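Local structure of 3-deoxy-manno-octulosonate cytidylyltransferase (1H7E) at residues H32-A37 with Q60-K65; M193-Q196 with L200-L203; N71-G76 with L80-H85; P157-R162 with A167-H172; P104-T109 with F215-T220. The protein catalyses the transfer of a cytidylyl group from CTP to the eight-carbon sugar KDO, giving CMP-KDO and diphosphate, probably to activate the sugar for lipopolysaccharide synthesis. All coordinates share one frame; numbering follows the deposited sequence.

Overall arrangement
The five contacts sample one mixed sheet and its surroundings. Contact 2 is buried, contacts 1, 3 and 4 are partly buried, and contact 5 lies at the surface. Contacts 4 and 5 both reach the main sheet and meet through the Arg168-Glu216 salt bridge, whereas contacts 2 and 4 also touch the second subunit. Chemistry changes with place: contact 1 joins a helix to the turn that ends another through aromatic rings and one bond to a tyrosine hydroxyl, contact 2 turns the chain between two short helices, contact 3 ties a loop to its helix by a histidine-carboxylate bond, contact 4 uses prolines around a tyrosine, and contact 5 sets an aspartate against methyl groups and a water.

Contact 1: H32-A37 with Q60-K65; sequences HVYERA and QAFGGK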
# COMPACT_ATOMS: atom_id res chain seq x y z
N HIS A 32 32.02 -10.07 -10.92
CA HIS A 32 31.02 -9.99 -11.99
C HIS A 32 30.09 -8.80 -11.77
O HIS A 32 29.74 -8.07 -12.71
CB HIS A 32 30.18 -11.27 -12.05
CG HIS A 32 30.91 -12.44 -12.61
ND1 HIS A 32 31.15 -12.59 -13.96
CD2 HIS A 32 31.46 -13.52 -12.00
CE1 HIS A 32 31.83 -13.71 -14.16
NE2 HIS A 32 32.03 -14.29 -12.99
N VAL A 33 29.69 -8.61 -10.51
CA VAL A 33 28.81 -7.49 -10.17
C VAL A 33 29.54 -6.17 -10.38
O VAL A 33 28.99 -5.22 -10.95
CB VAL A 33 28.30 -7.58 -8.70
CG1 VAL A 33 27.41 -6.36 -8.38
CG2 VAL A 33 27.51 -8.87 -8.50
N TYR A 34 30.79 -6.14 -9.94
CA TYR A 34 31.62 -4.95 -10.08
C TYR A 34 31.79 -4.61 -11.56
O TYR A 34 31.60 -3.46 -11.96
CB TYR A 34 33.00 -5.16 -9.42
CG TYR A 34 33.76 -3.86 -9.15
CD1 TYR A 34 34.51 -3.24 -10.16
CD2 TYR A 34 33.68 -3.23 -7.91
CE1 TYR A 34 35.15 -2.02 -9.93
CE2 TYR A 34 34.32 -2.01 -7.68
CZ TYR A 34 35.05 -1.41 -8.69
OH TYR A 34 35.64 -0.20 -8.45
N GLU A 35 32.13 -5.62 -12.36
CA GLU A 35 32.32 -5.41 -13.80
C GLU A 35 31.05 -4.91 -14.49
O GLU A 35 31.14 -4.04 -15.35
CB GLU A 35 32.84 -6.67 -14.47
CG GLU A 35 34.21 -7.10 -13.97
CD GLU A 35 34.81 -8.25 -14.75
OE1 GLU A 35 34.24 -8.62 -15.80
OE2 GLU A 35 35.85 -8.78 -14.34
N ARG A 36 29.88 -5.43 -14.12
CA ARG A 36 28.64 -4.93 -14.73
C ARG A 36 28.32 -3.52 -14.27
O ARG A 36 27.87 -2.70 -15.06
CB ARG A 36 27.47 -5.88 -14.45
CG ARG A 36 27.45 -7.02 -15.43
CD ARG A 36 27.03 -8.28 -14.78
NE ARG A 36 27.23 -9.41 -15.68
CZ ARG A 36 26.33 -9.88 -16.54
NH1 ARG A 36 25.13 -9.32 -16.64
NH2 ARG A 36 26.63 -10.94 -17.28
N ALA A 37 28.62 -3.21 -13.00
CA ALA A 37 28.39 -1.88 -12.45
C ALA A 37 29.21 -0.82 -13.21
O ALA A 37 28.73 0.30 -13.44
CB ALA A 37 28.75 -1.86 -10.96
N GLN A 60 40.38 -5.52 -3.88
CA GLN A 60 41.58 -4.79 -4.27
C GLN A 60 42.43 -5.59 -5.28
O GLN A 60 42.97 -5.02 -6.24
CB GLN A 60 42.40 -4.43 -3.02
CG GLN A 60 41.80 -3.25 -2.28
CD GLN A 60 42.40 -3.03 -0.90
OE1 GLN A 60 43.32 -3.75 -0.49
NE2 GLN A 60 41.87 -2.05 -0.18
N ALA A 61 42.45 -6.91 -5.11
CA ALA A 61 43.19 -7.80 -5.99
C ALA A 61 42.77 -7.64 -7.46
O ALA A 61 43.60 -7.84 -8.36
CB ALA A 61 43.03 -9.24 -5.54
N PHE A 62 41.50 -7.33 -7.73
CA PHE A 62 41.12 -7.11 -9.12
C PHE A 62 41.09 -5.62 -9.47
O PHE A 62 40.69 -5.24 -10.57
CB PHE A 62 39.84 -7.86 -9.55
CG PHE A 62 38.59 -7.45 -8.82
CD1 PHE A 62 37.97 -6.23 -9.09
CD2 PHE A 62 37.99 -8.34 -7.92
CE1 PHE A 62 36.76 -5.89 -8.46
CE2 PHE A 62 36.79 -8.01 -7.29
CZ PHE A 62 36.17 -6.78 -7.56
N GLY A 63 41.55 -4.80 -8.52
CA GLY A 63 41.61 -3.36 -8.74
C GLY A 63 40.38 -2.53 -8.43
O GLY A 63 40.30 -1.36 -8.81
N GLY A 64 39.40 -3.11 -7.75
CA GLY A 64 38.21 -2.35 -7.42
C GLY A 64 38.36 -1.58 -6.12
O GLY A 64 39.28 -1.85 -5.33
N LYS A 65 37.47 -0.62 -5.89
CA LYS A 65 37.49 0.17 -4.66
C LYS A 65 36.63 -0.47 -3.58
O LYS A 65 35.47 -0.83 -3.81
CB LYS A 65 36.99 1.58 -4.92
CG LYS A 65 37.71 2.31 -6.04
CD LYS A 65 37.10 3.69 -6.24
CE LYS A 65 37.83 4.45 -7.32
NZ LYS A 65 37.38 5.88 -7.34
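The Schellman motif that ends helix 53-61 brings Phe62 and Gly64 against Tyr34, a residue of helix 29-38, and the contact illustrates how a helix terminus can be fitted to a neighbouring helix by a pair of aromatic side chains. Gly63, with its positive phi, is the C-prime residue: its N bonds back to Gln60 O, and Gly64 N to Val59 O. The turn sends Phe62 toward the tyrosine. The two rings form an edge-to-face pair, with centroids 5.4 Å apart and planes at 64°. Phe62 CE1 stands over one face of Tyr34, displaced toward the CG end of the ring, and is 3.7 Å from Tyr34 CG. Tyr34 reaches across because its ring is swung away from its own N (chi1 -163°), which carries the hydroxyl past Gly64 to the chain beyond. There Lys65 N donates to Tyr34 OH at 3.2 Å, with a fairly straight N-H...O angle of 165°. Gly64 CA lies 3.5 Å from the same Tyr34 OH, and a side chain at Gly64 would run into both the Tyr34 and the Phe62 ring. With a leucine in place of Tyr34, Lys65 N would probably lose this acceptor and the Phe62 edge the aromatic face it rests on. Tyr34 also packs on Val46 and Val48 of strand 45-50, and Lys65 pairs by backbone bonds with Val48, joining the strand 65-68 region to strand 45-50. Here the Schellman turn leads on to that region, and the packing of a helix on parallel strands is typical of the Rossmann-like GT-A fold.

Contact 2: M193-Q196 with L200-L203; sequences MPEQ and LEQL
The carboxylates of Glu195 and Glu201 lie side by side and point the same way, their planes only 22° apart; the CA and CG of Glu201 come up on one side of the Glu195 carboxylate, out beyond OE2. Here Glu195 OE2 is 3.9 Å from Glu201 CG, while the two OE2 atoms, one on Glu195 and one on Glu201, stay 5.4 Å apart. Two like charges this close would probably repel somewhat, and each has its own mate: Arg204 forms a salt bridge with Glu195, and the hydroxyl of Tyr186 bonds to Glu201. Fully extended and leaving CB on the side remote from the main-chain N (chi1 171°), the Glu195 chain runs alongside the backbone opposite, its CG 3.4 Å from Leu200 O. The main-chain link is Leu200 N to Glu195 O at 3.3 Å, meeting the oxygen in the carbonyl plane on a lone pair. It spans five residues, one more than an alpha-helical bond, as the chain leaves helix 193-198. A type I beta turn from Leu200 to Leu203, closed by Leu203 N to Leu200 O, then leads into helix 203-207. The rest of the side-chain contact is apolar: Leu203 CB sits 4.0 Å from Glu195 CA, and Leu203 CD1 touches Pro194 CB at 4.0 Å. Both Pro194 and Leu203 rest on Tyr152 of strand 150-154, and Pro194 also packs on Val143 of the second subunit.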
# COMPACT_ATOMS: atom_id res chain seq x y z
N MET A 193 5.65 -0.72 12.58
CA MET A 193 5.02 -2.00 12.83
C MET A 193 4.98 -2.86 11.53
O MET A 193 5.34 -4.02 11.56
CB MET A 193 3.63 -1.77 13.45
CG MET A 193 2.82 -3.05 13.73
SD MET A 193 2.02 -3.71 12.25
CE MET A 193 0.82 -2.48 12.06
N PRO A 194 4.56 -2.29 10.38
CA PRO A 194 4.55 -3.14 9.18
C PRO A 194 5.96 -3.66 8.81
O PRO A 194 6.13 -4.81 8.40
CB PRO A 194 3.93 -2.23 8.11
CG PRO A 194 2.98 -1.41 8.90
CD PRO A 194 3.84 -1.03 10.13
N GLU A 195 6.98 -2.82 9.00
CA GLU A 195 8.36 -3.25 8.75
C GLU A 195 8.72 -4.47 9.61
O GLU A 195 9.29 -5.43 9.13
CB GLU A 195 9.34 -2.11 9.08
CG GLU A 195 10.81 -2.59 9.04
CD GLU A 195 11.80 -1.59 9.59
OE1 GLU A 195 11.41 -0.47 10.01
OE2 GLU A 195 13.00 -1.96 9.60
N GLN A 196 8.44 -4.40 10.92
CA GLN A 196 8.75 -5.48 11.86
C GLN A 196 7.96 -6.75 11.61
O GLN A 196 8.48 -7.85 11.75
CB GLN A 196 8.49 -5.01 13.28
CG GLN A 196 9.38 -3.86 13.69
CD GLN A 196 9.07 -3.36 15.08
OE1 GLN A 196 7.90 -3.18 15.45
NE2 GLN A 196 10.11 -3.13 15.86
N LEU A 200 10.56 -6.23 6.24
CA LEU A 200 10.86 -5.53 4.97
C LEU A 200 11.31 -4.12 5.34
O LEU A 200 10.50 -3.26 5.73
CB LEU A 200 9.63 -5.44 4.04
CG LEU A 200 9.13 -6.75 3.41
CD1 LEU A 200 7.79 -6.51 2.65
CD2 LEU A 200 10.21 -7.33 2.50
N GLU A 201 12.61 -3.89 5.23
CA GLU A 201 13.18 -2.62 5.62
C GLU A 201 12.64 -1.41 4.89
O GLU A 201 12.52 -0.33 5.48
CB GLU A 201 14.70 -2.65 5.48
CG GLU A 201 15.36 -1.69 6.46
CD GLU A 201 16.86 -1.52 6.25
OE1 GLU A 201 17.49 -2.32 5.52
OE2 GLU A 201 17.41 -0.55 6.84
N GLN A 202 12.28 -1.57 3.62
CA GLN A 202 11.76 -0.45 2.85
C GLN A 202 10.46 0.16 3.42
O GLN A 202 10.14 1.32 3.15
CB GLN A 202 11.59 -0.81 1.36
CG GLN A 202 10.56 -1.92 1.04
CD GLN A 202 11.16 -3.31 1.09
OE1 GLN A 202 11.87 -3.66 2.01
NE2 GLN A 202 10.84 -4.12 0.09
N LEU A 203 9.74 -0.60 4.24
CA LEU A 203 8.51 -0.09 4.83
C LEU A 203 8.83 0.97 5.86
O LEU A 203 7.95 1.74 6.22
CB LEU A 203 7.66 -1.22 5.43
CG LEU A 203 7.09 -2.20 4.38
CD1 LEU A 203 6.29 -3.34 5.05
CD2 LEU A 203 6.22 -1.42 3.38

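Contact 3: N71-G76 with L80-H85; sequences NDHESG and LVEVMH
His73 and Glu82 meet through two torsional choices: His73 CG, set opposite its carbonyl carbon with chi1 at -80°, swings the ring toward the helix, and the extended chain of Glu82 carries OE1 out to it. The two side chains cross at about a right angle, and His73 NE2 donates to Glu82 OE1 at 2.9 Å. The fit is not flat. OE1 is met on its anti side, a little out of the carboxylate plane, and the oxygen is tilted 15° from the imidazole plane; ring and carboxylate themselves stand 58° apart. Arg70 N is a second donor to the same OE1; two donors grip this one oxygen, which probably limits the swing of the carboxylate. Further along, Ser75 is the N-cap of helix 76-86, its side chain capping a backbone N of the first turn, and a weak bond of 3.5 Å from Leu80 N to Gly76 O continues the helical pattern. The loop thus enters from strand 65-68 and is tied to the flank of the helix it begins. That helix in turn packs through Leu80 and Met84 on Leu183 of helix 180-185, and on Asn94 and Tyr92 of strand 91-94.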
# COMPACT_ATOMS: atom_id res chain seq x y z
N ASN A 71 30.68 -3.98 11.36
CA ASN A 71 30.03 -5.29 11.25
C ASN A 71 28.76 -5.35 12.11
O ASN A 71 27.94 -6.26 11.94
CB ASN A 71 31.00 -6.43 11.64
CG ASN A 71 31.72 -6.17 12.96
OD1 ASN A 71 32.94 -5.97 12.98
ND2 ASN A 71 30.98 -6.19 14.06
N ASP A 72 28.60 -4.35 12.98
CA ASP A 72 27.45 -4.22 13.89
C ASP A 72 26.19 -3.62 13.24
O ASP A 72 25.22 -3.30 13.94
CB ASP A 72 27.84 -3.39 15.13
CG ASP A 72 28.33 -1.97 14.79
OD1 ASP A 72 27.64 -1.23 14.05
OD2 ASP A 72 29.41 -1.58 15.28
N HIS A 73 26.21 -3.44 11.92
CA HIS A 73 25.08 -2.88 11.18
C HIS A 73 23.93 -3.86 11.09
O HIS A 73 24.07 -4.94 10.49
CB HIS A 73 25.49 -2.52 9.75
CG HIS A 73 26.21 -1.22 9.64
ND1 HIS A 73 25.79 -0.08 10.30
CD2 HIS A 73 27.31 -0.87 8.94
CE1 HIS A 73 26.61 0.92 10.00
NE2 HIS A 73 27.54 0.46 9.18
N GLU A 74 22.78 -3.47 11.64
CA GLU A 74 21.60 -4.32 11.61
C GLU A 74 21.03 -4.42 10.19
O GLU A 74 20.74 -5.52 9.69
CB GLU A 74 20.52 -3.81 12.59
CG GLU A 74 20.06 -2.38 12.35
CD GLU A 74 18.98 -1.91 13.34
OE1 GLU A 74 17.83 -2.40 13.25
OE2 GLU A 74 19.29 -1.03 14.18
N SER A 75 20.96 -3.29 9.50
CA SER A 75 20.41 -3.25 8.16
C SER A 75 21.36 -2.81 7.05
O SER A 75 22.26 -2.00 7.28
CB SER A 75 19.18 -2.37 8.16
OG SER A 75 19.48 -1.03 8.51
N GLY A 76 21.14 -3.33 5.86
CA GLY A 76 21.97 -2.97 4.73
C GLY A 76 21.89 -1.49 4.37
O GLY A 76 22.74 -0.99 3.62
N LEU A 80 24.94 1.63 4.16
CA LEU A 80 25.03 2.66 3.12
C LEU A 80 25.14 4.07 3.75
O LEU A 80 25.76 4.95 3.16
CB LEU A 80 23.82 2.58 2.17
CG LEU A 80 23.74 3.48 0.93
CD1 LEU A 80 24.88 3.18 -0.02
CD2 LEU A 80 22.43 3.24 0.22
N VAL A 81 24.53 4.27 4.92
CA VAL A 81 24.59 5.57 5.61
C VAL A 81 26.04 5.85 6.04
O VAL A 81 26.55 6.97 5.89
CB VAL A 81 23.61 5.61 6.84
CG1 VAL A 81 23.88 6.81 7.73
CG2 VAL A 81 22.17 5.68 6.34
N GLU A 82 26.72 4.82 6.53
CA GLU A 82 28.11 4.97 6.92
C GLU A 82 28.97 5.31 5.70
O GLU A 82 29.85 6.16 5.78
CB GLU A 82 28.66 3.71 7.58
CG GLU A 82 30.10 3.90 8.04
CD GLU A 82 30.76 2.63 8.53
OE1 GLU A 82 30.10 1.57 8.59
OE2 GLU A 82 31.97 2.69 8.87
N VAL A 83 28.72 4.65 4.56
CA VAL A 83 29.47 4.93 3.35
C VAL A 83 29.22 6.36 2.88
O VAL A 83 30.14 7.05 2.41
CB VAL A 83 29.10 3.94 2.19
CG1 VAL A 83 29.75 4.40 0.87
CG2 VAL A 83 29.55 2.53 2.54
N MET A 84 27.97 6.80 2.99
CA MET A 84 27.56 8.14 2.56
C MET A 84 28.37 9.28 3.19
O MET A 84 28.67 10.27 2.53
CB MET A 84 26.06 8.33 2.82
CG MET A 84 25.50 9.72 2.51
SD MET A 84 25.60 10.87 3.91
CE MET A 84 24.66 9.97 5.20
N HIS A 85 28.70 9.15 4.47
CA HIS A 85 29.48 10.19 5.16
C HIS A 85 30.89 10.36 4.60
O HIS A 85 31.44 11.46 4.63
CB HIS A 85 29.58 9.88 6.64
CG HIS A 85 28.32 10.15 7.38
ND1 HIS A 85 27.73 11.39 7.41
CD2 HIS A 85 27.53 9.34 8.12
CE1 HIS A 85 26.63 11.34 8.15
NE2 HIS A 85 26.49 10.10 8.59

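Contact 4: P157-R162 with A167-H172; sequences PIPYPR and ARYLKH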
# COMPACT_ATOMS: atom_id res chain seq x y z
N PRO A 157 0.09 -11.93 -1.16
CA PRO A 157 -0.20 -11.63 -2.56
C PRO A 157 -1.12 -10.40 -2.62
O PRO A 157 -2.24 -10.41 -2.10
CB PRO A 157 -0.94 -12.89 -3.04
CG PRO A 157 -0.45 -13.96 -2.12
CD PRO A 157 -0.42 -13.25 -0.78
N ILE A 158 -0.61 -9.31 -3.18
CA ILE A 158 -1.41 -8.10 -3.37
C ILE A 158 -1.22 -7.72 -4.85
O ILE A 158 -0.11 -7.78 -5.37
CB ILE A 158 -0.98 -6.91 -2.41
CG1 ILE A 158 0.53 -6.64 -2.51
CG2 ILE A 158 -1.39 -7.21 -0.96
CD1 ILE A 158 0.92 -5.34 -1.78
N PRO A 159 -2.29 -7.33 -5.56
CA PRO A 159 -3.66 -7.23 -5.04
C PRO A 159 -4.28 -8.61 -4.77
O PRO A 159 -3.88 -9.62 -5.37
CB PRO A 159 -4.38 -6.50 -6.17
CG PRO A 159 -3.70 -7.02 -7.40
CD PRO A 159 -2.24 -6.95 -6.98
N TYR A 160 -5.19 -8.67 -3.80
CA TYR A 160 -5.87 -9.92 -3.50
C TYR A 160 -6.66 -10.31 -4.76
O TYR A 160 -7.31 -9.46 -5.37
CB TYR A 160 -6.82 -9.72 -2.31
CG TYR A 160 -7.61 -10.97 -1.99
CD1 TYR A 160 -7.07 -11.96 -1.18
CD2 TYR A 160 -8.88 -11.17 -2.54
CE1 TYR A 160 -7.79 -13.14 -0.93
CE2 TYR A 160 -9.60 -12.33 -2.30
CZ TYR A 160 -9.05 -13.31 -1.49
OH TYR A 160 -9.74 -14.47 -1.27
N PRO A 161 -6.64 -11.60 -5.15
CA PRO A 161 -7.38 -11.97 -6.36
C PRO A 161 -8.88 -12.27 -6.18
O PRO A 161 -9.29 -13.43 -6.30
CB PRO A 161 -6.61 -13.20 -6.84
CG PRO A 161 -6.29 -13.89 -5.56
CD PRO A 161 -5.95 -12.77 -4.57
N ARG A 162 -9.68 -11.26 -5.87
CA ARG A 162 -11.13 -11.44 -5.71
C ARG A 162 -11.67 -11.78 -7.12
O ARG A 162 -12.42 -12.75 -7.28
CB ARG A 162 -11.76 -10.18 -5.12
CG ARG A 162 -13.29 -10.14 -5.16
CD ARG A 162 -13.88 -11.20 -4.30
NE ARG A 162 -14.91 -10.61 -3.46
CZ ARG A 162 -15.10 -10.92 -2.18
NH1 ARG A 162 -14.34 -11.84 -1.58
NH2 ARG A 162 -16.02 -10.27 -1.49
N ALA A 167 -6.25 -9.55 -11.91
CA ALA A 167 -5.04 -9.28 -11.13
C ALA A 167 -3.75 -9.40 -11.94
O ALA A 167 -3.58 -10.34 -12.74
CB ALA A 167 -4.98 -10.21 -9.92
N ARG A 168 -2.86 -8.43 -11.75
CA ARG A 168 -1.55 -8.41 -12.39
C ARG A 168 -0.56 -8.18 -11.23
O ARG A 168 -0.78 -7.32 -10.38
CB ARG A 168 -1.48 -7.28 -13.42
CG ARG A 168 -0.22 -7.29 -14.24
CD ARG A 168 -0.26 -6.26 -15.37
NE ARG A 168 1.00 -6.29 -16.13
CZ ARG A 168 2.05 -5.50 -15.89
NH1 ARG A 168 2.03 -4.60 -14.92
NH2 ARG A 168 3.15 -5.66 -16.62
N TYR A 169 0.43 -9.06 -11.13
CA TYR A 169 1.42 -9.01 -10.05
C TYR A 169 2.77 -8.46 -10.48
O TYR A 169 3.21 -8.67 -11.62
CB TYR A 169 1.60 -10.41 -9.44
CG TYR A 169 0.35 -10.88 -8.75
CD1 TYR A 169 0.06 -10.45 -7.47
CD2 TYR A 169 -0.60 -11.66 -9.43
CE1 TYR A 169 -1.16 -10.76 -6.86
CE2 TYR A 169 -1.83 -11.98 -8.83
CZ TYR A 169 -2.09 -11.52 -7.55
OH TYR A 169 -3.28 -11.80 -6.92
N LEU A 170 3.40 -7.73 -9.55
CA LEU A 170 4.73 -7.15 -9.76
C LEU A 170 5.64 -7.60 -8.65
O LEU A 170 5.29 -7.49 -7.48
CB LEU A 170 4.68 -5.62 -9.74
CG LEU A 170 3.95 -4.92 -10.89
CD1 LEU A 170 3.75 -3.44 -10.58
CD2 LEU A 170 4.72 -5.13 -12.20
N LYS A 171 6.78 -8.15 -9.02
CA LYS A 171 7.78 -8.56 -8.05
C LYS A 171 8.76 -7.38 -7.85
O LYS A 171 9.22 -6.76 -8.82
CB LYS A 171 8.56 -9.76 -8.56
CG LYS A 171 9.76 -10.11 -7.70
CD LYS A 171 10.52 -11.28 -8.30
CE LYS A 171 11.65 -11.70 -7.38
NZ LYS A 171 12.17 -13.04 -7.77
N HIS A 172 9.09 -7.10 -6.59
CA HIS A 172 10.03 -6.04 -6.26
C HIS A 172 11.46 -6.57 -6.45
O HIS A 172 11.78 -7.68 -6.00
CB HIS A 172 9.80 -5.61 -4.81
CG HIS A 172 10.83 -4.65 -4.30
ND1 HIS A 172 11.26 -3.55 -5.02
CD2 HIS A 172 11.54 -4.64 -3.14
CE1 HIS A 172 12.19 -2.91 -4.33
NE2 HIS A 172 12.37 -3.55 -3.19
O HOH W 1 1.76 -6.93 -7.25
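Tyr169 OH donates to Pro159 O at 2.7 Å, and the bond runs nearly along the C=O axis, with a C=O...O angle of 172°. Around it the ring is fenced by the proline-rich chain. Ile158 O approaches Tyr169 CD1 to 3.4 Å, Pro157 C and Ile158 N come up at the ring edge, and Pro159 CD lies 4.0 Å from Tyr169 CE1. Pro159 CG also touches Ala167 CB at 4.3 Å. Pro161, set about perpendicular to the tyrosine, brings its CB within 3.6 Å of Tyr169 OH. What delivers the hydroxyl is a first torsion of -66°, with CG beside the backbone N, which turns the ring from strand 169-179 back along the incoming loop. A phenylalanine in its place would leave Pro159 O without this donor and would probably let the loop drift from the strand. The loop itself is shaped by a cis peptide bond before Pro159 and by an inverse gamma turn centred on Pro161, and it links strand 150-154 to strand 169-179, a strand of the main sheet. In a second tie, one water accepts from Leu170 N at 2.9 Å and lies 2.8 Å from Ile158 O. Farther out, Tyr169 packs on Ala131 and Ala134 of helix 131-134. The loop also takes part in the dimer interface: Pro157 O bonds to Ser156 OG of the second subunit, and Tyr160 N to Glu198 of the second subunit.

Contact 5: P104-T109 with F215-T220; sequences PRDVET and FEVAAT
Phe215 begins the contact, its CB 4.2 Å from the methyl CG2 of Thr109 on helix 104-116. Glu216 turns its side chain away, as alternation along a strand requires, and reaches Arg168 through a salt bridge. Val217 returns to the helix and makes the closest approach, against the Asp106 carboxylate: its CG1 is 3.7 Å from Asp106 OD1, while its other methyl, CG2, is 4.0 Å from Asp106 OD2, one branch for each oxygen. On the aspartate side, a chi1 of -68° points CG away from the carbonyl carbon and turns the carboxylate toward Val217. These are van der Waals touches, and no direct hydrogen bond joins the two segments. The polar link passes instead through water at Ala218, whose N donates to a water at 2.9 Å that in turn donates to Asp106 OD1 at 2.9 Å. Thr220 closes the walk with its methyl CG2, 4.1 Å from Asp106 OD2. That oxygen has a stronger mate in Arg103, which forms a salt bridge with it and also bonds to Ala218 O and Ala219 O; the arginine thus holds both the aspartate and the loop, and its charge probably steadies the carboxylate. Strand 212-216 is an outermost strand of the main sheet in this chain, pairing with strand 122-129; Phe215 and Val217 both pack on Leu125 there, and helix 104-116 packs on Phe215 and Val217 through Thr109 and Asp106.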
# COMPACT_ATOMS: atom_id res chain seq x y z
N PRO A 104 23.05 -3.82 -16.86
CA PRO A 104 23.43 -2.41 -16.76
C PRO A 104 22.34 -1.43 -17.18
O PRO A 104 22.20 -0.35 -16.59
CB PRO A 104 24.64 -2.33 -17.69
CG PRO A 104 25.31 -3.64 -17.44
CD PRO A 104 24.15 -4.62 -17.43
N ARG A 105 21.57 -1.80 -18.20
CA ARG A 105 20.49 -0.95 -18.72
C ARG A 105 19.40 -0.70 -17.68
O ARG A 105 18.79 0.36 -17.66
CB ARG A 105 19.89 -1.56 -20.00
CG ARG A 105 20.07 -0.70 -21.28
CD ARG A 105 21.52 -0.19 -21.54
NE ARG A 105 22.50 -1.25 -21.81
CZ ARG A 105 23.81 -1.17 -21.54
NH1 ARG A 105 24.32 -0.07 -20.98
NH2 ARG A 105 24.61 -2.19 -21.79
N ASP A 106 19.16 -1.67 -16.80
CA ASP A 106 18.14 -1.51 -15.76
C ASP A 106 18.56 -0.48 -14.72
O ASP A 106 17.72 0.26 -14.20
CB ASP A 106 17.84 -2.84 -15.06
CG ASP A 106 17.15 -3.84 -15.97
OD1 ASP A 106 16.66 -3.46 -17.06
OD2 ASP A 106 17.11 -5.02 -15.57
N VAL A 107 19.85 -0.46 -14.40
CA VAL A 107 20.35 0.52 -13.43
C VAL A 107 20.27 1.92 -14.06
O VAL A 107 19.95 2.91 -13.39
CB VAL A 107 21.79 0.19 -12.96
CG1 VAL A 107 22.25 1.18 -11.91
CG2 VAL A 107 21.85 -1.23 -12.42
N GLU A 108 20.54 2.00 -15.37
CA GLU A 108 20.45 3.27 -16.08
C GLU A 108 19.03 3.82 -16.07
O GLU A 108 18.82 5.04 -15.95
CB GLU A 108 20.96 3.11 -17.52
CG GLU A 108 22.47 3.02 -17.60
CD GLU A 108 23.01 2.67 -18.98
OE1 GLU A 108 22.27 2.75 -19.98
OE2 GLU A 108 24.20 2.29 -19.05
N THR A 109 18.04 2.92 -16.16
CA THR A 109 16.62 3.28 -16.13
C THR A 109 16.33 3.92 -14.78
O THR A 109 15.68 4.96 -14.69
CB THR A 109 15.71 2.03 -16.31
OG1 THR A 109 15.77 1.58 -17.66
CG2 THR A 109 14.25 2.34 -15.96
N PHE A 215 9.99 1.61 -10.87
CA PHE A 215 10.06 1.43 -12.33
C PHE A 215 10.03 -0.02 -12.81
O PHE A 215 10.80 -0.86 -12.35
CB PHE A 215 11.32 2.09 -12.91
CG PHE A 215 11.42 3.54 -12.61
CD1 PHE A 215 10.85 4.48 -13.45
CD2 PHE A 215 12.07 3.98 -11.46
CE1 PHE A 215 10.91 5.83 -13.16
CE2 PHE A 215 12.13 5.33 -11.15
CZ PHE A 215 11.55 6.26 -12.01
N GLU A 216 9.19 -0.28 -13.80
CA GLU A 216 9.06 -1.62 -14.34
C GLU A 216 10.08 -1.98 -15.43
O GLU A 216 10.30 -1.20 -16.35
CB GLU A 216 7.63 -1.82 -14.88
CG GLU A 216 7.35 -3.26 -15.23
CD GLU A 216 5.95 -3.50 -15.76
OE1 GLU A 216 5.03 -2.71 -15.50
OE2 GLU A 216 5.78 -4.52 -16.44
N VAL A 217 10.73 -3.14 -15.29
CA VAL A 217 11.70 -3.64 -16.28
C VAL A 217 11.32 -5.08 -16.64
O VAL A 217 10.36 -5.62 -16.08
CB VAL A 217 13.15 -3.60 -15.74
CG1 VAL A 217 13.55 -2.16 -15.45
CG2 VAL A 217 13.32 -4.49 -14.51
N ALA A 218 12.06 -5.70 -17.56
CA ALA A 218 11.79 -7.09 -17.97
C ALA A 218 12.21 -8.07 -16.86
O ALA A 218 12.98 -7.69 -15.96
CB ALA A 218 12.53 -7.40 -19.25
N ALA A 219 11.69 -9.30 -16.88
CA ALA A 219 12.05 -10.30 -15.87
C ALA A 219 13.57 -10.40 -15.80
O ALA A 219 14.24 -10.54 -16.83
CB ALA A 219 11.43 -11.66 -16.21
N THR A 220 14.13 -10.27 -14.60
CA THR A 220 15.57 -10.31 -14.41
C THR A 220 16.11 -11.74 -14.38
O THR A 220 15.34 -12.71 -14.49
CB THR A 220 15.99 -9.56 -13.12
OG1 THR A 220 15.33 -10.15 -11.99
CG2 THR A 220 15.62 -8.07 -13.21
O HOH W 2 14.59 -4.77 -18.66